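Local coordinates for protein ribonucleoside-diphosphate reductase subunit beta (Bacillus halodurans C-125, PDB 2RCC) that probably acts as the iron-binding small subunit of a class I ribonucleotide reductase, the enzyme that turns ribonucleotides into the deoxyribonucleotides needed for DNA synthesis, at residues L44-M48 with L111-L115; D182-G187 with H223-T228; F194-Y198 with I213-N217; T228-K232 with Q295-E299; L254-D259 with K300-E304. All coordinates share one frame; numbering follows the deposited sequence. Where two conformers were deposited one is given.

In the fold
Three of the contacts share helix 207-237: interaction 3 near its start, interaction 2 in the middle and interaction 4 further on, the last two meeting at Thr228. Interactions 1 and 2 are buried and touch each other, Leu115 packing on Phe227 and His223. Yet interaction 1 is wholly apolar, whereas interaction 2 sets a His-carboxylate bond between two probable iron ligands. Interactions 3, 4 and 5 are partly buried and place polar groups toward their more exposed sides: an amide-to-phenol bond, a lysine on a backbone carbonyl, and a water beside a tyrosine. Interactions 4 and 5 use successive pieces of the chain following helix 278-295, and interaction 5 adjoins interaction 2 through Ile184.

Interaction 1: L44-M48 with L111-L115; sequences LYKNM and LMSVL
Leu44 opens the contact with one branch, its CD2 lying 4.1 Å from Leu111 CD1, so that two methyl groups meet where the leucines cross obliquely. One residue on, Tyr45 offers its aliphatic root rather than its ring: Tyr45 CB is 3.8 Å from Leu111 CD2, the other methyl of the same leucine. The ring is reached more loosely at its edge by Val114 CG2, and its hydroxyl is bonded to Gln124 of the second subunit. Met48, a selenomethionine, makes the largest contribution. Its CG stands anti to the carbonyl carbon (chi1 -67°) and the chain bends at its third torsion (chi3 86°), which carries the end across toward the partner helix. Met48 SE rests 4.1 Å from Leu111 CD2, and Met48 CE lies 3.6 Å from Val114 CG1. The approach of Met48 CE to Leu115 CD1, 3.3 Å, is tighter than normal packing, and its detail is doubtful. No hydrogen bond joins the segments, whose axes come within 11.1 Å at an angle of 20°, nearly parallel. Helix 41-50 thus covers part of helix 106-133 in the ferritin-like bundle, with helix 207-237 beside them through His223 and Tyr225, and Val120 of the second subunit packing against Tyr45 and Val114.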
# COMPACT_ATOMS: atom_id res chain seq x y z
N LEU A 44 12.65 -6.26 5.94
CA LEU A 44 11.26 -6.73 5.81
C LEU A 44 10.62 -6.28 4.49
O LEU A 44 10.02 -7.07 3.77
CB LEU A 44 10.44 -6.27 7.02
CG LEU A 44 8.96 -6.64 7.04
CD1 LEU A 44 8.71 -8.15 6.83
CD2 LEU A 44 8.41 -6.15 8.35
N TYR A 45 10.75 -5.00 4.15
CA TYR A 45 10.29 -4.52 2.88
C TYR A 45 10.82 -5.35 1.71
O TYR A 45 10.06 -5.80 0.84
CB TYR A 45 10.65 -3.03 2.67
CG TYR A 45 10.47 -2.56 1.25
CD1 TYR A 45 9.23 -2.16 0.75
CD2 TYR A 45 11.54 -2.54 0.39
CE1 TYR A 45 9.10 -1.75 -0.56
CE2 TYR A 45 11.39 -2.18 -0.89
CZ TYR A 45 10.19 -1.76 -1.37
OH TYR A 45 10.14 -1.38 -2.70
N LYS A 46 12.12 -5.59 1.72
CA LYS A 46 12.81 -6.35 0.66
C LYS A 46 12.28 -7.79 0.55
O LYS A 46 12.12 -8.30 -0.56
CB LYS A 46 14.32 -6.37 0.90
CG LYS A 46 15.01 -5.04 0.70
CD LYS A 46 16.47 -5.07 1.16
CE LYS A 46 17.14 -3.71 0.91
NZ LYS A 46 18.57 -3.66 1.36
N ASN A 47 11.98 -8.41 1.69
CA ASN A 47 11.45 -9.77 1.69
C ASN A 47 10.02 -9.77 1.15
O ASN A 47 9.67 -10.65 0.37
CB ASN A 47 11.54 -10.43 3.08
CG ASN A 47 12.97 -10.77 3.50
OD1 ASN A 47 13.81 -11.15 2.69
ND2 ASN A 47 13.23 -10.68 4.80
N MSE A 48 9.22 -8.78 1.51
CA MSE A 48 7.86 -8.69 0.98
C MSE A 48 7.85 -8.50 -0.55
O MSE A 48 7.08 -9.15 -1.26
CB MSE A 48 7.10 -7.57 1.66
CG MSE A 48 6.84 -7.84 3.09
SE MSE A 48 5.88 -6.39 3.96
CE MSE A 48 4.14 -6.89 3.55
N LEU A 111 5.09 0.35 5.06
CA LEU A 111 4.85 -1.10 5.16
C LEU A 111 3.35 -1.40 5.32
O LEU A 111 2.86 -2.38 4.80
CB LEU A 111 5.72 -1.72 6.26
CG LEU A 111 7.24 -1.81 6.06
CD1 LEU A 111 7.92 -2.14 7.41
CD2 LEU A 111 7.55 -2.82 4.93
N MSE A 112 2.62 -0.52 5.98
CA MSE A 112 1.15 -0.68 6.07
C MSE A 112 0.50 -0.53 4.70
O MSE A 112 -0.45 -1.24 4.41
CB MSE A 112 0.54 0.27 7.09
CG MSE A 112 0.92 0.03 8.54
SE MSE A 112 0.57 -1.77 9.17
CE MSE A 112 -1.39 -1.82 9.06
N SER A 113 1.05 0.33 3.85
CA SER A 113 0.59 0.45 2.47
C SER A 113 0.82 -0.87 1.70
O SER A 113 -0.07 -1.34 1.00
CB SER A 113 1.25 1.65 1.76
OG SER A 113 0.94 1.68 0.40
N VAL A 114 2.01 -1.45 1.84
CA VAL A 114 2.33 -2.72 1.21
C VAL A 114 1.37 -3.80 1.76
O VAL A 114 0.81 -4.53 0.98
CB VAL A 114 3.82 -3.14 1.43
CG1 VAL A 114 4.08 -4.54 0.85
CG2 VAL A 114 4.79 -2.08 0.91
N LEU A 115 1.07 -3.80 3.06
CA LEU A 115 0.13 -4.79 3.65
C LEU A 115 -1.27 -4.67 3.06
O LEU A 115 -1.93 -5.68 2.78
CB LEU A 115 -0.03 -4.68 5.20
CG LEU A 115 0.83 -5.60 6.04
CD1 LEU A 115 2.30 -5.30 5.84
CD2 LEU A 115 0.49 -5.59 7.53

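Interaction 2: D182-G187 with H223-T228; sequences DVILEG and HVYLFT
Val183 and Val224 bring their CA atoms to 5.4 Å of each other where the two helix segments run antiparallel, their directions 166° apart and their axes 9.3 Å apart. Gly187 CA is 3.7 Å from Val224 CG2, and a beta carbon there would press tightly on that methyl. Asp182 CB sits over one face of Phe227, 3.7 Å from the ring centroid and almost on the normal, a CH-pi contact; the carboxylate of Asp182 is bonded through OD1 to Tyr163. Val183 CG2 fits between Phe227 CB, at 3.6 Å, and the Thr228 methyl. An alanine in place of Phe227 is likely to leave Asp182 CB without the ring beneath it and open a gap beside the Glu186 side chain. Within the four-helix core of this ferritin-like fold, Glu186 and His223 are by similarity ligands of the second iron. The Glu186 chain bends at chi2 (-104°), which turns its carboxylate toward the imidazole, the two planes 84° apart. His223 ND1 donates to Glu186 OE1 at 3.0 Å, meeting it from above the carboxylate plane, and more weakly to Glu186 OE2 at 3.2 Å. The other ring nitrogen, His223 NE2, is bonded to Gln118 on helix 106-133.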
# COMPACT_ATOMS: atom_id res chain seq x y z
N ASP A 182 -4.79 -7.53 15.51
CA ASP A 182 -4.15 -7.71 14.16
C ASP A 182 -3.35 -9.04 14.04
O ASP A 182 -3.37 -9.71 13.00
CB ASP A 182 -3.19 -6.57 13.80
CG ASP A 182 -3.86 -5.20 13.60
OD1 ASP A 182 -5.08 -5.11 13.35
OD2 ASP A 182 -3.11 -4.17 13.68
N VAL A 183 -2.58 -9.36 15.08
CA VAL A 183 -1.83 -10.62 15.16
C VAL A 183 -2.81 -11.81 15.09
O VAL A 183 -2.57 -12.75 14.36
CB VAL A 183 -0.93 -10.67 16.44
CG1 VAL A 183 -0.45 -12.10 16.76
CG2 VAL A 183 0.27 -9.70 16.31
N ILE A 184 -3.90 -11.76 15.86
CA ILE A 184 -4.94 -12.79 15.81
C ILE A 184 -5.58 -12.93 14.45
O ILE A 184 -5.69 -14.06 13.95
CB ILE A 184 -6.06 -12.53 16.88
CG1 ILE A 184 -5.51 -12.81 18.29
CG2 ILE A 184 -7.27 -13.39 16.59
CD1 ILE A 184 -6.22 -12.07 19.41
N LEU A 185 -5.96 -11.81 13.80
CA LEU A 185 -6.64 -11.87 12.52
C LEU A 185 -5.77 -12.45 11.40
O LEU A 185 -6.30 -13.11 10.53
CB LEU A 185 -7.15 -10.50 12.03
CG LEU A 185 -8.33 -9.82 12.73
CD1 LEU A 185 -8.78 -8.63 11.89
CD2 LEU A 185 -9.47 -10.75 12.93
N GLU A 186 -4.48 -12.18 11.45
CA GLU A 186 -3.49 -12.69 10.44
C GLU A 186 -2.77 -13.95 10.87
O GLU A 186 -2.22 -14.66 10.05
CB GLU A 186 -2.39 -11.66 10.29
CG GLU A 186 -2.86 -10.29 9.88
CD GLU A 186 -2.63 -9.91 8.42
OE1 GLU A 186 -2.35 -10.77 7.57
OE2 GLU A 186 -2.72 -8.68 8.16
N GLY A 187 -2.71 -14.20 12.18
CA GLY A 187 -1.93 -15.31 12.71
C GLY A 187 -2.67 -16.47 13.31
O GLY A 187 -2.04 -17.42 13.73
N HIS A 223 3.41 -10.33 7.97
CA HIS A 223 2.52 -9.34 8.59
C HIS A 223 2.58 -9.56 10.10
O HIS A 223 2.75 -8.57 10.85
CB HIS A 223 1.08 -9.47 8.10
CG HIS A 223 0.89 -9.24 6.62
ND1 HIS A 223 -0.36 -9.20 6.04
CD2 HIS A 223 1.77 -9.04 5.61
CE1 HIS A 223 -0.25 -9.03 4.73
NE2 HIS A 223 1.04 -8.92 4.45
N VAL A 224 2.48 -10.82 10.56
CA VAL A 224 2.58 -11.13 12.00
C VAL A 224 3.95 -10.70 12.56
O VAL A 224 4.02 -10.18 13.64
CB VAL A 224 2.37 -12.65 12.31
CG1 VAL A 224 2.66 -12.95 13.77
CG2 VAL A 224 0.95 -13.08 11.93
N TYR A 225 5.03 -10.92 11.81
CA TYR A 225 6.35 -10.48 12.20
C TYR A 225 6.35 -8.95 12.42
O TYR A 225 6.84 -8.48 13.44
CB TYR A 225 7.39 -10.93 11.16
CG TYR A 225 8.78 -10.40 11.33
CD1 TYR A 225 9.69 -11.00 12.20
CD2 TYR A 225 9.20 -9.29 10.60
CE1 TYR A 225 10.97 -10.49 12.34
CE2 TYR A 225 10.45 -8.79 10.75
CZ TYR A 225 11.33 -9.38 11.61
OH TYR A 225 12.58 -8.83 11.68
N LEU A 226 5.75 -8.20 11.50
CA LEU A 226 5.65 -6.75 11.63
C LEU A 226 4.88 -6.36 12.91
O LEU A 226 5.34 -5.54 13.72
CB LEU A 226 4.96 -6.13 10.42
CG LEU A 226 4.72 -4.61 10.44
CD1 LEU A 226 5.99 -3.84 10.65
CD2 LEU A 226 3.99 -4.19 9.18
N PHE A 227 3.69 -6.91 13.05
CA PHE A 227 2.86 -6.58 14.22
C PHE A 227 3.48 -6.98 15.57
O PHE A 227 3.36 -6.24 16.54
CB PHE A 227 1.46 -7.19 14.09
CG PHE A 227 0.67 -6.69 12.89
CD1 PHE A 227 0.51 -5.33 12.67
CD2 PHE A 227 -0.00 -7.60 12.05
CE1 PHE A 227 -0.25 -4.88 11.59
CE2 PHE A 227 -0.75 -7.16 10.97
CZ PHE A 227 -0.87 -5.81 10.74
N THR A 228 4.11 -8.14 15.65
CA THR A 228 4.76 -8.56 16.89
C THR A 228 5.99 -7.70 17.24
O THR A 228 6.26 -7.42 18.42
CB THR A 228 5.05 -10.09 16.93
OG1 THR A 228 5.97 -10.46 15.92
CG2 THR A 228 3.80 -10.88 16.74

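Interaction 3: F194-Y198 with I213-N217; sequences FAFFY and INYIN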
# COMPACT_ATOMS: atom_id res chain seq x y z
N PHE A 194 -7.47 -22.81 6.38
CA PHE A 194 -6.29 -23.02 5.53
C PHE A 194 -5.83 -24.46 5.59
O PHE A 194 -5.53 -25.06 4.56
CB PHE A 194 -5.15 -22.09 5.89
CG PHE A 194 -5.50 -20.60 5.82
CD1 PHE A 194 -6.38 -20.08 4.84
CD2 PHE A 194 -4.93 -19.72 6.71
CE1 PHE A 194 -6.68 -18.73 4.78
CE2 PHE A 194 -5.24 -18.33 6.65
CZ PHE A 194 -6.11 -17.85 5.69
N ALA A 195 -5.82 -25.04 6.78
CA ALA A 195 -5.48 -26.46 6.95
C ALA A 195 -6.36 -27.39 6.11
O ALA A 195 -5.87 -28.41 5.60
CB ALA A 195 -5.55 -26.87 8.44
N PHE A 196 -7.65 -27.05 5.98
CA PHE A 196 -8.59 -27.80 5.13
C PHE A 196 -8.05 -27.87 3.68
O PHE A 196 -8.03 -28.93 3.07
CB PHE A 196 -10.02 -27.21 5.20
CG PHE A 196 -10.95 -27.74 4.12
CD1 PHE A 196 -11.70 -28.88 4.33
CD2 PHE A 196 -11.09 -27.09 2.91
CE1 PHE A 196 -12.55 -29.35 3.36
CE2 PHE A 196 -11.91 -27.59 1.91
CZ PHE A 196 -12.64 -28.70 2.14
N PHE A 197 -7.60 -26.74 3.15
CA PHE A 197 -7.07 -26.69 1.82
C PHE A 197 -5.78 -27.52 1.71
O PHE A 197 -5.61 -28.27 0.74
CB PHE A 197 -6.88 -25.24 1.36
CG PHE A 197 -8.17 -24.49 1.27
CD1 PHE A 197 -9.14 -24.87 0.36
CD2 PHE A 197 -8.43 -23.43 2.10
CE1 PHE A 197 -10.33 -24.18 0.29
CE2 PHE A 197 -9.63 -22.75 2.01
CZ PHE A 197 -10.56 -23.14 1.11
N TYR A 198 -4.90 -27.40 2.71
CA TYR A 198 -3.65 -28.18 2.69
C TYR A 198 -3.92 -29.68 2.83
O TYR A 198 -3.17 -30.48 2.26
CB TYR A 198 -2.68 -27.73 3.79
CG TYR A 198 -2.27 -26.27 3.75
CD1 TYR A 198 -2.01 -25.61 2.55
CD2 TYR A 198 -2.08 -25.56 4.93
CE1 TYR A 198 -1.62 -24.27 2.54
CE2 TYR A 198 -1.70 -24.25 4.93
CZ TYR A 198 -1.46 -23.61 3.74
OH TYR A 198 -1.08 -22.31 3.77
N ILE A 213 -3.39 -20.37 -1.33
CA ILE A 213 -3.56 -20.29 0.13
C ILE A 213 -2.19 -20.19 0.83
O ILE A 213 -2.03 -19.41 1.77
CB ILE A 213 -4.33 -21.52 0.70
CG1 ILE A 213 -5.78 -21.55 0.21
CG2 ILE A 213 -4.33 -21.52 2.23
CD1 ILE A 213 -6.67 -20.42 0.70
N ASN A 214 -1.23 -20.97 0.38
CA ASN A 214 0.10 -20.98 0.94
C ASN A 214 0.83 -19.66 0.67
O ASN A 214 1.53 -19.19 1.55
CB ASN A 214 0.88 -22.16 0.41
CG ASN A 214 2.09 -22.50 1.26
OD1 ASN A 214 3.20 -22.58 0.74
ND2 ASN A 214 1.90 -22.67 2.57
N TYR A 215 0.66 -19.08 -0.53
CA TYR A 215 1.21 -17.73 -0.79
C TYR A 215 0.58 -16.70 0.14
O TYR A 215 1.31 -15.86 0.69
CB TYR A 215 1.04 -17.31 -2.22
CG TYR A 215 1.79 -18.14 -3.26
CD1 TYR A 215 2.84 -19.00 -2.91
CD2 TYR A 215 1.50 -17.99 -4.60
CE1 TYR A 215 3.53 -19.72 -3.91
CE2 TYR A 215 2.18 -18.68 -5.57
CZ TYR A 215 3.19 -19.54 -5.21
OH TYR A 215 3.88 -20.23 -6.20
N ILE A 216 -0.74 -16.77 0.31
CA ILE A 216 -1.44 -15.89 1.25
C ILE A 216 -0.91 -16.06 2.68
O ILE A 216 -0.57 -15.08 3.36
CB ILE A 216 -2.97 -16.11 1.25
CG1 ILE A 216 -3.60 -15.68 -0.08
CG2 ILE A 216 -3.65 -15.37 2.47
CD1 ILE A 216 -5.05 -16.16 -0.37
N ASN A 217 -0.80 -17.32 3.11
CA ASN A 217 -0.36 -17.68 4.46
C ASN A 217 1.12 -17.22 4.69
O ASN A 217 1.44 -16.77 5.78
CB ASN A 217 -0.57 -19.20 4.65
CG ASN A 217 -0.77 -19.64 6.10
OD1 ASN A 217 -0.94 -18.86 7.03
ND2 ASN A 217 -0.80 -20.96 6.27
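Apolar packing centres on Ile213, whose branches reach three aromatic rings of segment 194-198. Its CG2, anti to the backbone N, lies 3.6 Å from Phe194 CD1 and 3.9 Å from Tyr198 CZ. The other arm takes a different course: with CG1 anti to the carbonyl carbon (chi1 -66°), Ile213 CD1 comes 3.8 Å from Phe197 CD2. All three approaches to the rings are oblique. The axes are 10.7 Å apart at 140°, so this part of helix 207-237 slants across helix 191-202.

Polar contact gathers at the Tyr198 hydroxyl. Asn214 ND2 donates to Tyr198 OH over 3.2 Å, nearly straight at 177° and in the plane of the Asn214 amide. That amide stands almost perpendicular to the phenol ring. A phenylalanine in place of Tyr198 would probably keep much of the packing on Ile213 but leave the Asn214 N-H without this acceptor.

Phe194 and Ile213 also pack on Tyr126, the active-site tyrosine by similarity, and Phe194 touches Glu220. The chemistry therefore divides by place: the apolar side, through Phe194 and Ile213, borders the probable active-site tyrosine and iron ligand, while the polar bond lies at the more exposed margin, near Trp312.

Interaction 4: T228-K232 with Q295-E299; sequences TNIFK and QLGME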
# COMPACT_ATOMS: atom_id res chain seq x y z
N THR A 228 4.11 -8.14 15.65
CA THR A 228 4.76 -8.56 16.89
C THR A 228 5.99 -7.70 17.24
O THR A 228 6.26 -7.42 18.42
CB THR A 228 5.05 -10.09 16.93
OG1 THR A 228 5.97 -10.46 15.92
CG2 THR A 228 3.80 -10.88 16.74
N ASN A 229 6.71 -7.26 16.22
CA ASN A 229 7.82 -6.33 16.40
C ASN A 229 7.30 -5.00 16.94
O ASN A 229 7.86 -4.48 17.90
CB ASN A 229 8.59 -6.09 15.10
CG ASN A 229 9.62 -7.17 14.77
OD1 ASN A 229 9.83 -8.10 15.50
ND2 ASN A 229 10.29 -7.00 13.65
N ILE A 230 6.21 -4.48 16.36
CA ILE A 230 5.61 -3.22 16.84
C ILE A 230 5.18 -3.36 18.28
O ILE A 230 5.41 -2.44 19.09
CB ILE A 230 4.40 -2.74 15.95
CG1 ILE A 230 4.90 -2.33 14.59
CG2 ILE A 230 3.66 -1.57 16.63
CD1 ILE A 230 3.78 -2.25 13.55
N PHE A 231 4.58 -4.52 18.62
CA PHE A 231 4.16 -4.80 19.99
C PHE A 231 5.34 -4.69 20.96
O PHE A 231 5.25 -3.99 21.99
CB PHE A 231 3.51 -6.19 20.08
CG PHE A 231 3.00 -6.54 21.45
CD1 PHE A 231 3.84 -7.18 22.40
CD2 PHE A 231 1.70 -6.25 21.82
CE1 PHE A 231 3.39 -7.49 23.67
CE2 PHE A 231 1.24 -6.58 23.11
CZ PHE A 231 2.08 -7.20 24.03
N LYS A 232 6.42 -5.39 20.64
CA LYS A 232 7.61 -5.37 21.51
C LYS A 232 8.26 -3.99 21.63
O LYS A 232 8.71 -3.61 22.69
CB LYS A 232 8.65 -6.34 21.01
CG LYS A 232 8.30 -7.79 21.20
CD LYS A 232 9.20 -8.62 20.32
CE LYS A 232 8.94 -10.05 20.46
NZ LYS A 232 9.20 -10.73 19.14
N GLN A 295 5.78 -15.28 20.22
CA GLN A 295 6.20 -14.20 19.30
C GLN A 295 5.98 -12.80 19.86
O GLN A 295 6.71 -11.88 19.50
CB GLN A 295 5.50 -14.33 17.95
CG GLN A 295 6.02 -15.52 17.15
CD GLN A 295 5.17 -15.83 15.92
OE1 GLN A 295 4.01 -15.41 15.82
NE2 GLN A 295 5.74 -16.60 15.00
N LEU A 296 4.98 -12.64 20.72
CA LEU A 296 4.74 -11.38 21.44
C LEU A 296 5.61 -11.20 22.73
O LEU A 296 5.51 -10.17 23.41
CB LEU A 296 3.26 -11.28 21.79
CG LEU A 296 2.28 -11.10 20.62
CD1 LEU A 296 0.82 -11.45 20.98
CD2 LEU A 296 2.36 -9.70 20.11
N GLY A 297 6.44 -12.19 23.06
CA GLY A 297 7.25 -12.19 24.26
C GLY A 297 6.41 -12.46 25.49
O GLY A 297 6.86 -12.15 26.60
N MSE A 298 5.25 -13.11 25.30
CA MSE A 298 4.29 -13.42 26.36
C MSE A 298 4.31 -14.87 26.74
O MSE A 298 4.90 -15.68 26.05
CB MSE A 298 2.88 -13.03 25.90
CG MSE A 298 2.72 -11.55 25.77
SE MSE A 298 2.86 -10.96 27.58
CE MSE A 298 3.25 -9.08 27.31
N GLU A 299 3.66 -15.22 27.86
CA GLU A 299 3.60 -16.62 28.34
C GLU A 299 2.51 -17.39 27.56
O GLU A 299 1.47 -16.83 27.22
CB GLU A 299 3.36 -16.70 29.87
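A Schellman motif ends helix 278-295, and its residues Gln295 to Gly297 meet Thr228, Phe231 and Lys232 of helix 207-237. Gly297 leaves the helix with positive phi (74°), a conformation that favours glycine, and the chain turns there into the following loop. The polar part of the contact is a bond from Lys232 NZ to Gln295 O, 2.8 Å long. The C=O...N angle is 152° and the ammonium nitrogen is tilted 22° from the carbonyl plane. Lys232 runs largely extended and bends at its last torsion, bringing NZ up to the oxygen end of the carbonyl. Since that oxygen lies at the C-terminal end of a helix, where the dipole is negative, the positive charge is probably well placed. Thr228 CB lies 3.5 Å from the same Gln295 O, while Thr228 CG2 packs 3.9 Å from Leu296 CD2.

The apolar part is a CH-pi contact. Leu296 CD2 rests on one face of Phe231, 3.9 Å from its ring centroid and displaced toward the rim, so its nearest ring atom is Phe231 CG at 3.5 Å. Met298, a selenomethionine found in two conformations, in one of them brings CE to the ring's edge, 4.0 Å from Phe231 CZ, a less certain contact.

Helix 172-187 also reaches Phe231, through Leu176 and Val180. From helix 244-268, Val250 touches Phe231, Leu296 and Met298, so Phe231 is packed between helix 172-187, helix 244-268 and the chain leaving helix 278-295.

Interaction 5: L254-D259 with K300-E304; sequences LMKAAD and KPYPE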
# COMPACT_ATOMS: atom_id res chain seq x y z
N LEU A 254 -5.97 -14.18 23.26
CA LEU A 254 -5.58 -15.37 22.50
C LEU A 254 -6.44 -16.59 22.80
O LEU A 254 -6.81 -17.32 21.89
CB LEU A 254 -4.11 -15.72 22.73
CG LEU A 254 -3.08 -14.78 22.09
CD1 LEU A 254 -1.70 -15.09 22.63
CD2 LEU A 254 -3.13 -14.83 20.58
N MSE A 255 -6.79 -16.81 24.07
CA MSE A 255 -7.65 -17.94 24.44
C MSE A 255 -9.06 -17.80 23.89
O MSE A 255 -9.64 -18.77 23.42
CB MSE A 255 -7.73 -18.13 25.96
CG MSE A 255 -6.42 -18.54 26.59
SE MSE A 255 -6.44 -18.58 28.54
CE MSE A 255 -7.83 -17.34 29.05
N LYS A 256 -9.63 -16.59 23.96
CA LYS A 256 -10.97 -16.33 23.40
C LYS A 256 -10.97 -16.53 21.90
O LYS A 256 -11.91 -17.12 21.34
CB LYS A 256 -11.44 -14.91 23.75
CG LYS A 256 -12.87 -14.60 23.35
N ALA A 257 -9.91 -16.03 21.25
CA ALA A 257 -9.72 -16.18 19.84
C ALA A 257 -9.55 -17.67 19.42
O ALA A 257 -10.13 -18.09 18.44
CB ALA A 257 -8.54 -15.33 19.40
N ALA A 258 -8.74 -18.42 20.16
CA ALA A 258 -8.57 -19.87 19.95
C ALA A 258 -9.91 -20.61 20.08
O ALA A 258 -10.22 -21.47 19.27
CB ALA A 258 -7.57 -20.43 20.95
N ASP A 259 -10.69 -20.29 21.11
CA ASP A 259 -12.02 -20.86 21.30
C ASP A 259 -12.96 -20.54 20.13
O ASP A 259 -13.69 -21.42 19.68
CB ASP A 259 -12.67 -20.36 22.60
CG ASP A 259 -12.02 -20.91 23.86
OD1 ASP A 259 -11.26 -21.88 23.77
OD2 ASP A 259 -12.28 -20.35 24.96
N LYS A 300 2.78 -18.67 27.32
CA LYS A 300 1.88 -19.54 26.56
C LYS A 300 0.55 -19.74 27.28
O LYS A 300 0.57 -20.16 28.42
CB LYS A 300 2.51 -20.93 26.37
CG LYS A 300 3.72 -20.93 25.49
CD LYS A 300 4.22 -22.33 25.29
CE LYS A 300 5.39 -22.37 24.31
NZ LYS A 300 6.00 -23.72 24.18
N PRO A 301 -0.61 -19.44 26.64
CA PRO A 301 -1.88 -19.74 27.34
C PRO A 301 -2.13 -21.24 27.61
O PRO A 301 -2.82 -21.57 28.58
CB PRO A 301 -2.95 -19.18 26.40
CG PRO A 301 -2.28 -18.90 25.09
CD PRO A 301 -0.82 -18.79 25.33
N TYR A 302 -1.55 -22.13 26.80
CA TYR A 302 -1.73 -23.58 26.90
C TYR A 302 -0.37 -24.25 27.05
O TYR A 302 0.03 -25.04 26.19
CB TYR A 302 -2.48 -24.12 25.67
CG TYR A 302 -3.76 -23.38 25.36
CD1 TYR A 302 -4.87 -23.51 26.19
CD2 TYR A 302 -3.85 -22.53 24.25
CE1 TYR A 302 -6.04 -22.81 25.92
CE2 TYR A 302 -5.03 -21.82 23.97
CZ TYR A 302 -6.12 -21.98 24.81
OH TYR A 302 -7.28 -21.31 24.57
N PRO A 303 0.30 -24.05 28.21
CA PRO A 303 1.64 -24.62 28.41
C PRO A 303 1.70 -26.12 28.22
O PRO A 303 2.74 -26.61 27.81
CB PRO A 303 2.02 -24.21 29.84
CG PRO A 303 0.74 -23.89 30.50
CD PRO A 303 -0.17 -23.35 29.42
N GLU A 304 0.62 -26.85 28.50
CA GLU A 304 0.57 -28.29 28.26
C GLU A 304 0.75 -28.66 26.79
O GLU A 304 1.28 -29.72 26.51
CB GLU A 304 -0.71 -28.93 28.83
CG GLU A 304 -2.05 -28.74 28.06
CD GLU A 304 -2.68 -27.35 28.21
OE1 GLU A 304 -2.03 -26.41 28.68
OE2 GLU A 304 -3.87 -27.22 27.85
O HOH W 1 -9.28 -21.52 26.10
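Pro301 and Tyr302 lay the irregular loop that follows helix 278-295 against Met255 and Ala258 of helix 244-268, a partly buried packing contact that is not part of the probable iron site, the side chains of Leu254 and Glu186 being about 11 Å apart. No direct hydrogen bond crosses it. The Pro301 ring and the Met255 chain lie alongside each other, pointing opposite ways, and the closest pair is Pro301 CB with Met255 CG, 3.5 Å apart. The next ring atom makes a looser touch, Pro301 CG lying 4.4 Å from Leu254 CB. Met255 is a selenomethionine whose selenium end turns from the loop, so its CB and CG do most of the touching. Tyr302 comes in end first: with CG anti to the carbonyl carbon (chi1 -51°), its ring reaches over to the helix, where Tyr302 OH lies 3.4 Å from Met255 CA and 3.7 Å from Ala258 CB. Met255 CG approaches Tyr302 CZ obliquely at 3.9 Å. A water stands between Tyr302 OH and Asp259, donating to Asp259 OD1 over 3.1 Å; its separation from the phenol oxygen is too short to be trusted in detail. Around the contact, Asn290 of helix 278-295 bonds to Tyr302 O and Ala293 packs on Leu254 and Pro301, while Ile184 of helix 172-187 lies against Leu254.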